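Local coordinates for protein fructose-2,6-bisphosphatase TIGAR B (Danio rerio, PDB 3E9E) that probably hydrolyses fructose-2,6-bisphosphate, and also fructose-1,6-bisphosphate, as a histidine phosphatase that restrains glycolysis, at residues 52-57 / 79-84. The protein carries 1 engineered substitution. Residues are numbered along the deposited sequence; the frame is centred on the assembly and turned at random.
Sequences TNVFVS and TEMILD
Phe55 lies beside Ile82 and Val56 beside Leu83 as parallel pairs, the axes of strands 53-56 and 81-83 approaching to 4.6 Å at an angle of 31°. Ile82 pairs through both its backbone N and its backbone O, which belong to successive peptide groups: its N donates to Val54 O at 2.8 Å, and its O accepts Val56 N almost head-on, with a C=O...N angle of 169°. Asp84 N then reaches Val56 O at 2.7 Å through the straightest N-H of the three. Toward the start of the strands the chains part, and a water takes over, accepting from Val54 N and donating to Glu80 O.

The side chains of Phe55 and Ile82 run abreast on one face, the ring carbon Phe55 CD1 lying 3.8 Å from Ile82 CB. On the other face, toward helix 60-71, Met81 extends its CG anti to the backbone N (chi1 171°), which brings that methylene within 3.5 Å of Val56 CG2; the sulfur Met81 SD is farther from Val56 CG2, at 4.0 Å. Thr79 divides its branches, its methyl CG2 meeting Val54 CG2 at 3.7 Å while OG1 bonds to Phe51 O.

Such a pairing illustrates the right-handed beta-alpha-beta crossover of the histidine phosphatase fold, strand 53-56, helix 60-71 and strand 81-83, in which the later strand forms an edge of the sheet and the earlier one is also bonded to strand 177-182. Ser57 OG bonds to His183 NE2, the inferred transition-state stabiliser, and also to Leu59 N, so the end of strand 53-56 leads into the catalytic centre. Across the pair itself, main-chain bonds fix the alignment, while apolar packing on the two faces accounts for most side-chain contacts.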
ATOM      1  N   THR A  52      -0.498  -3.176 -15.424  1.00 22.37           N
ATOM      2  CA  THR A  52      -0.232  -4.492 -15.993  1.00 21.93           C
ATOM      3  C   THR A  52      -0.480  -5.584 -14.953  1.00 22.19           C
ATOM      4  O   THR A  52      -0.711  -6.725 -15.297  1.00 21.28           O
ATOM      5  CB  THR A  52       1.240  -4.604 -16.500  1.00 23.28           C
ATOM      6  OG1 THR A  52       2.152  -4.259 -15.443  1.00 22.14           O
ATOM      7  CG2 THR A  52       1.503  -3.684 -17.695  1.00 21.08           C
ATOM      8  N   ASN A  53      -0.417  -5.229 -13.668  1.00 22.39           N
ATOM      9  CA  ASN A  53      -0.578  -6.206 -12.589  1.00 22.83           C
ATOM     10  C   ASN A  53      -1.265  -5.510 -11.411  1.00 23.35           C
ATOM     11  O   ASN A  53      -0.966  -4.343 -11.102  1.00 22.63           O
ATOM     12  CB  ASN A  53       0.776  -6.777 -12.137  1.00 22.36           C
ATOM     13  CG  ASN A  53       1.549  -7.436 -13.274  1.00 23.51           C
ATOM     14  OD1 ASN A  53       2.180  -6.756 -14.077  1.00 25.30           O
ATOM     15  ND2 ASN A  53       1.498  -8.766 -13.348  1.00 24.97           N
ATOM     16  N   VAL A  54      -2.190  -6.226 -10.776  1.00 23.06           N
ATOM     17  CA  VAL A  54      -2.963  -5.693  -9.647  1.00 23.03           C
ATOM     18  C   VAL A  54      -2.983  -6.707  -8.495  1.00 23.39           C
ATOM     19  O   VAL A  54      -3.415  -7.860  -8.686  1.00 23.90           O
ATOM     20  CB  VAL A  54      -4.414  -5.352 -10.047  1.00 22.50           C
ATOM     21  CG1 VAL A  54      -5.233  -4.972  -8.815  1.00 22.32           C
ATOM     22  CG2 VAL A  54      -4.459  -4.227 -11.153  1.00 22.19           C
ATOM     23  N   PHE A  55      -2.541  -6.249  -7.325  1.00 22.86           N
ATOM     24  CA  PHE A  55      -2.442  -7.048  -6.086  1.00 23.36           C
ATOM     25  C   PHE A  55      -3.219  -6.361  -4.972  1.00 23.67           C
ATOM     26  O   PHE A  55      -3.013  -5.154  -4.709  1.00 22.16           O
ATOM     27  CB  PHE A  55      -0.974  -7.218  -5.673  1.00 23.18           C
ATOM     28  CG  PHE A  55      -0.111  -7.746  -6.784  1.00 23.11           C
ATOM     29  CD1 PHE A  55      -0.054  -9.101  -7.043  1.00 23.50           C
ATOM     30  CD2 PHE A  55       0.594  -6.867  -7.609  1.00 23.95           C
ATOM     31  CE1 PHE A  55       0.718  -9.587  -8.110  1.00 26.12           C
ATOM     32  CE2 PHE A  55       1.361  -7.323  -8.646  1.00 22.41           C
ATOM     33  CZ  PHE A  55       1.434  -8.694  -8.909  1.00 24.07           C
ATOM     34  N   VAL A  56      -4.100  -7.130  -4.316  1.00 23.11           N
ATOM     35  CA  VAL A  56      -5.067  -6.563  -3.378  1.00 24.43           C
ATOM     36  C   VAL A  56      -5.214  -7.410  -2.113  1.00 24.85           C
ATOM     37  O   VAL A  56      -5.264  -8.645  -2.185  1.00 24.81           O
ATOM     38  CB  VAL A  56      -6.477  -6.414  -4.024  1.00 24.47           C
ATOM     39  CG1 VAL A  56      -7.387  -5.612  -3.119  1.00 24.03           C
ATOM     40  CG2 VAL A  56      -6.386  -5.696  -5.374  1.00 25.95           C
ATOM     41  N   SER A  57      -5.281  -6.737  -0.961  1.00 25.23           N
ATOM     42  CA  SER A  57      -5.700  -7.368   0.285  1.00 25.28           C
ATOM     43  C   SER A  57      -7.030  -8.085   0.061  1.00 26.16           C
ATOM     44  O   SER A  57      -7.898  -7.585  -0.665  1.00 25.99           O
ATOM     45  CB  SER A  57      -5.871  -6.302   1.356  1.00 24.83           C
ATOM     46  OG  SER A  57      -6.624  -6.779   2.464  1.00 24.71           O
ATOM     47  N   THR A  79      -6.826  -6.789 -16.829  1.00 30.39           N
ATOM     48  CA  THR A  79      -5.886  -7.141 -15.775  1.00 29.59           C
ATOM     49  C   THR A  79      -6.592  -7.906 -14.663  1.00 30.10           C
ATOM     50  O   THR A  79      -7.591  -7.440 -14.106  1.00 29.73           O
ATOM     51  CB  THR A  79      -5.111  -5.904 -15.228  1.00 29.77           C
ATOM     52  OG1 THR A  79      -4.396  -5.267 -16.297  1.00 28.88           O
ATOM     53  CG2 THR A  79      -4.109  -6.325 -14.212  1.00 27.41           C
ATOM     54  N   GLU A  80      -6.078  -9.096 -14.368  1.00 30.44           N
ATOM     55  CA  GLU A  80      -6.589  -9.895 -13.262  1.00 31.44           C
ATOM     56  C   GLU A  80      -6.209  -9.273 -11.924  1.00 30.64           C
ATOM     57  O   GLU A  80      -5.056  -8.914 -11.693  1.00 30.99           O
ATOM     58  CB  GLU A  80      -6.092 -11.346 -13.310  1.00 32.02           C
ATOM     59  CG  GLU A  80      -6.804 -12.231 -12.264  1.00 35.02           C
ATOM     60  CD  GLU A  80      -6.132 -13.582 -11.979  1.00 38.98           C
ATOM     61  OE1 GLU A  80      -5.306 -14.054 -12.793  1.00 38.57           O
ATOM     62  OE2 GLU A  80      -6.451 -14.176 -10.915  1.00 42.44           O
ATOM     63  N   MET A  81      -7.200  -9.125 -11.060  1.00 30.41           N
ATOM     64  CA  MET A  81      -6.968  -8.638  -9.717  1.00 30.61           C
ATOM     65  C   MET A  81      -6.542  -9.824  -8.858  1.00 29.70           C
ATOM     66  O   MET A  81      -7.360 -10.667  -8.536  1.00 30.45           O
ATOM     67  CB  MET A  81      -8.250  -8.004  -9.174  1.00 30.76           C
ATOM     68  CG  MET A  81      -8.204  -7.662  -7.704  1.00 32.74           C
ATOM     69  SD  MET A  81      -9.771  -6.996  -7.106  1.00 35.69           S
ATOM     70  CE  MET A  81     -10.150  -5.786  -8.344  1.00 35.05           C
ATOM     71  N   ILE A  82      -5.261  -9.902  -8.521  1.00 28.77           N
ATOM     72  CA  ILE A  82      -4.758 -10.948  -7.619  1.00 28.14           C
ATOM     73  C   ILE A  82      -5.052 -10.596  -6.161  1.00 27.92           C
ATOM     74  O   ILE A  82      -4.621  -9.533  -5.691  1.00 27.13           O
ATOM     75  CB  ILE A  82      -3.231 -11.134  -7.794  1.00 28.36           C
ATOM     76  CG1 ILE A  82      -2.874 -11.392  -9.266  1.00 27.47           C
ATOM     77  CG2 ILE A  82      -2.690 -12.242  -6.844  1.00 28.65           C
ATOM     78  CD1 ILE A  82      -3.537 -12.640  -9.863  1.00 30.02           C
ATOM     79  N   LEU A  83      -5.787 -11.468  -5.456  1.00 27.01           N
ATOM     80  CA  LEU A  83      -6.006 -11.333  -4.002  1.00 27.55           C
ATOM     81  C   LEU A  83      -4.821 -11.918  -3.244  1.00 27.42           C
ATOM     82  O   LEU A  83      -4.426 -13.044  -3.514  1.00 27.80           O
ATOM     83  CB  LEU A  83      -7.314 -12.013  -3.554  1.00 27.73           C
ATOM     84  CG  LEU A  83      -8.668 -11.530  -4.104  1.00 28.88           C
ATOM     85  CD1 LEU A  83      -9.811 -12.104  -3.277  1.00 32.32           C
ATOM     86  CD2 LEU A  83      -8.763 -10.021  -4.131  1.00 29.65           C
ATOM     87  N   ASP A  84      -4.217 -11.144  -2.342  1.00 26.89           N
ATOM     88  CA  ASP A  84      -3.048 -11.614  -1.610  1.00 26.59           C
ATOM     89  C   ASP A  84      -3.202 -11.359  -0.110  1.00 26.09           C
ATOM     90  O   ASP A  84      -3.090 -10.226   0.348  1.00 26.15           O
ATOM     91  CB  ASP A  84      -1.744 -10.992  -2.171  1.00 27.38           C
ATOM     92  CG  ASP A  84      -0.491 -11.691  -1.647  1.00 28.05           C
ATOM     93  OD1 ASP A  84      -0.571 -12.346  -0.590  1.00 29.22           O
ATOM     94  OD2 ASP A  84       0.583 -11.594  -2.278  1.00 30.49           O
TER
HETATM   95  O   HOH W   1      -2.536  -8.905 -12.084  1.00 26.71           O